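Local coordinates for 5-formyltetrahydrofolate cyclo-ligase family protein (Bacillus anthracis, PDB 2JCB), which probably catalyses the ATP-dependent, irreversible cyclisation of 5-formyltetrahydrofolate to 5,10-methenyltetrahydrofolate in folate metabolism, at residues Pro133-Thr138 with Ile144-Gly149. Sequence-based numbering, arbitrary orientation.
With ADP (adenosine-5'-diphosphate), chain C; PO4 (phosphate ion), chain D.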
loop_
_atom_site.group_PDB
_atom_site.type_symbol
_atom_site.label_atom_id
_atom_site.label_comp_id
_atom_site.label_asym_id
_atom_site.label_seq_id
_atom_site.Cartn_x
_atom_site.Cartn_y
_atom_site.Cartn_z
ATOM N N PRO A 133 -0.040 0.116 -1.042
ATOM C CA PRO A 133 -1.182 1.016 -0.715
ATOM C C PRO A 133 -2.122 1.278 -1.873
ATOM O O PRO A 133 -1.829 0.934 -2.998
ATOM C CB PRO A 133 -0.470 2.335 -0.346
ATOM C CG PRO A 133 0.694 2.337 -1.340
ATOM C CD PRO A 133 1.202 0.873 -1.270
ATOM N N GLY A 134 -3.251 1.919 -1.631
ATOM C CA GLY A 134 -4.166 2.062 -2.734
ATOM C C GLY A 134 -5.459 2.589 -2.255
ATOM O O GLY A 134 -5.657 2.643 -1.031
ATOM N N VAL A 135 -6.266 2.990 -3.231
ATOM C CA VAL A 135 -7.588 3.588 -3.000
ATOM C C VAL A 135 -8.697 2.549 -3.203
ATOM O O VAL A 135 -9.552 2.372 -2.340
ATOM C CB VAL A 135 -7.833 4.911 -3.807
ATOM C CG1 VAL A 135 -9.192 5.436 -3.518
ATOM C CG2 VAL A 135 -6.790 5.936 -3.409
ATOM N N ALA A 136 -8.776 1.956 -4.388
ATOM C CA ALA A 136 -9.905 1.038 -4.641
ATOM C C ALA A 136 -9.409 -0.226 -5.302
ATOM O O ALA A 136 -8.362 -0.221 -5.974
ATOM C CB ALA A 136 -10.908 1.686 -5.522
ATOM N N TYR A 137 -10.137 -1.331 -5.096
ATOM C CA TYR A 137 -9.692 -2.613 -5.643
ATOM C C TYR A 137 -10.871 -3.419 -6.143
ATOM O O TYR A 137 -12.007 -3.193 -5.708
ATOM C CB TYR A 137 -8.996 -3.435 -4.554
ATOM C CG TYR A 137 -7.833 -2.759 -3.802
ATOM C CD1 TYR A 137 -6.524 -2.939 -4.222
ATOM C CD2 TYR A 137 -8.085 -1.944 -2.699
ATOM C CE1 TYR A 137 -5.474 -2.273 -3.524
ATOM C CE2 TYR A 137 -7.079 -1.298 -1.997
ATOM C CZ TYR A 137 -5.776 -1.488 -2.411
ATOM O OH TYR A 137 -4.781 -0.819 -1.708
ATOM N N THR A 138 -10.591 -4.382 -7.008
ATOM C CA THR A 138 -11.613 -5.395 -7.354
ATOM C C THR A 138 -11.193 -6.764 -6.811
ATOM O O THR A 138 -10.046 -6.940 -6.371
ATOM C CB THR A 138 -11.847 -5.504 -8.853
ATOM O OG1 THR A 138 -10.702 -6.115 -9.461
ATOM C CG2 THR A 138 -12.100 -4.129 -9.411
ATOM N N ILE A 144 -6.819 0.874 -8.127
ATOM C CA ILE A 144 -6.664 2.320 -8.338
ATOM C C ILE A 144 -5.892 2.883 -7.136
ATOM O O ILE A 144 -6.262 2.625 -5.982
ATOM C CB ILE A 144 -8.040 3.055 -8.429
ATOM C CG1 ILE A 144 -8.832 2.635 -9.665
ATOM C CG2 ILE A 144 -7.798 4.590 -8.538
ATOM C CD1 ILE A 144 -10.262 3.086 -9.636
ATOM N N GLY A 145 -4.828 3.637 -7.421
ATOM C CA GLY A 145 -4.074 4.312 -6.365
ATOM C C GLY A 145 -4.463 5.793 -6.340
ATOM O O GLY A 145 -5.604 6.169 -6.640
ATOM N N TYR A 146 -3.475 6.632 -6.028
ATOM C CA TYR A 146 -3.685 8.076 -5.795
ATOM C C TYR A 146 -3.461 8.961 -6.982
ATOM O O TYR A 146 -3.751 10.163 -6.936
ATOM C CB TYR A 146 -2.795 8.542 -4.606
ATOM C CG TYR A 146 -3.323 7.997 -3.334
ATOM C CD1 TYR A 146 -4.405 8.595 -2.686
ATOM C CD2 TYR A 146 -2.807 6.825 -2.823
ATOM C CE1 TYR A 146 -4.915 8.042 -1.526
ATOM C CE2 TYR A 146 -3.315 6.257 -1.678
ATOM C CZ TYR A 146 -4.361 6.870 -1.042
ATOM O OH TYR A 146 -4.825 6.258 0.104
ATOM N N GLY A 147 -3.001 8.372 -8.083
ATOM C CA GLY A 147 -2.864 9.090 -9.320
ATOM C C GLY A 147 -1.458 9.252 -9.861
ATOM O O GLY A 147 -1.299 9.671 -11.017
ATOM N N GLY A 148 -0.451 8.951 -9.036
ATOM C CA GLY A 148 0.956 9.087 -9.461
ATOM C C GLY A 148 1.488 7.967 -10.355
ATOM O O GLY A 148 2.446 8.158 -11.096
ATOM N N GLY A 149 0.875 6.782 -10.236
ATOM C CA GLY A 149 1.291 5.620 -10.989
ATOM C C GLY A 149 2.617 5.072 -10.505
ATOM O O GLY A 149 3.320 4.407 -11.244
HETATM P PB ADP C . -2.810 5.111 -10.120
HETATM O O1B ADP C . -1.932 5.767 -9.058
HETATM O O2B ADP C . -4.225 5.038 -9.681
HETATM O O3B ADP C . -2.126 3.825 -10.537
HETATM P PA ADP C . -2.816 5.812 -12.958
HETATM O O1A ADP C . -3.067 4.358 -13.261
HETATM O O2A ADP C . -3.688 6.760 -13.613
HETATM O O3A ADP C . -2.784 6.119 -11.365
HETATM O "O5'" ADP C . -1.329 6.161 -13.488
HETATM C "C5'" ADP C . -0.980 7.562 -13.461
HETATM C "C4'" ADP C . -0.047 7.915 -14.593
HETATM O "O4'" ADP C . 1.062 7.032 -14.534
HETATM C "C3'" ADP C . -0.753 7.698 -15.927
HETATM O "O3'" ADP C . -0.689 8.922 -16.631
HETATM C "C2'" ADP C . 0.038 6.599 -16.606
HETATM O "O2'" ADP C . 0.341 6.922 -17.933
HETATM C "C1'" ADP C . 1.344 6.525 -15.836
HETATM N N9 ADP C . 1.939 5.164 -15.774
HETATM C C8 ADP C . 1.521 4.152 -14.991
HETATM N N7 ADP C . 2.316 3.068 -15.154
HETATM C C5 ADP C . 3.261 3.359 -16.050
HETATM C C6 ADP C . 4.427 2.648 -16.641
HETATM N N6 ADP C . 4.711 1.373 -16.308
HETATM N N1 ADP C . 5.210 3.326 -17.481
HETATM C C2 ADP C . 4.939 4.598 -17.838
HETATM N N3 ADP C . 3.914 5.306 -17.322
HETATM C C4 ADP C . 3.051 4.763 -16.424
HETATM P P PO4 D . 0.481 5.069 -6.521
HETATM O O1 PO4 D . 0.942 3.859 -7.031
HETATM O O2 PO4 D . -0.967 5.387 -6.778
HETATM O O3 PO4 D . 0.653 5.098 -4.973
HETATM O O4 PO4 D . 1.199 6.263 -7.138
HETATM O O HOH W 1 -6.424 4.032 1.133
#
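V135 and A136 both direct their backbone N-H groups at the carbonyl of I144, the signature of a classic beta bulge. V135 N lies 2.8 Å and A136 N 3.1 Å from I144 O, which thus accepts two N-H donors, the first in its carbonyl plane and the second tilted 17° from it. The return bond, I144 N to A136 O (2.9 Å), completes the antiparallel hydrogen-bonded pair. Beyond it four amides of the glycine-rich loop donate to anions: G145 N to ADP O2B at 2.7 Å, G147 N and G149 N to ADP O1B, and Y146 N to O2 of a separate phosphate ion, probably from the crystallisation liquor, at 2.9 Å. With CG1 anti to the backbone N (chi1 180°), V135 turns its other methyl, CG2, over one face of the Y146 ring, 3.5 Å from its centroid and 17° off the normal, a CH-pi contact. A water donating to G134 O (2.7 Å) is also hydrogen-bonded to Y146 OH. R17 of helix 6-26 donates to G145 O and to ADP, while I20 and I21 of that helix pack on V135. The two-stranded sheet of 136-137 and 143-144 thus lies beside helix 6-26 and leads through the nucleotide-binding loop to G149, the N-cap before helix 150-154.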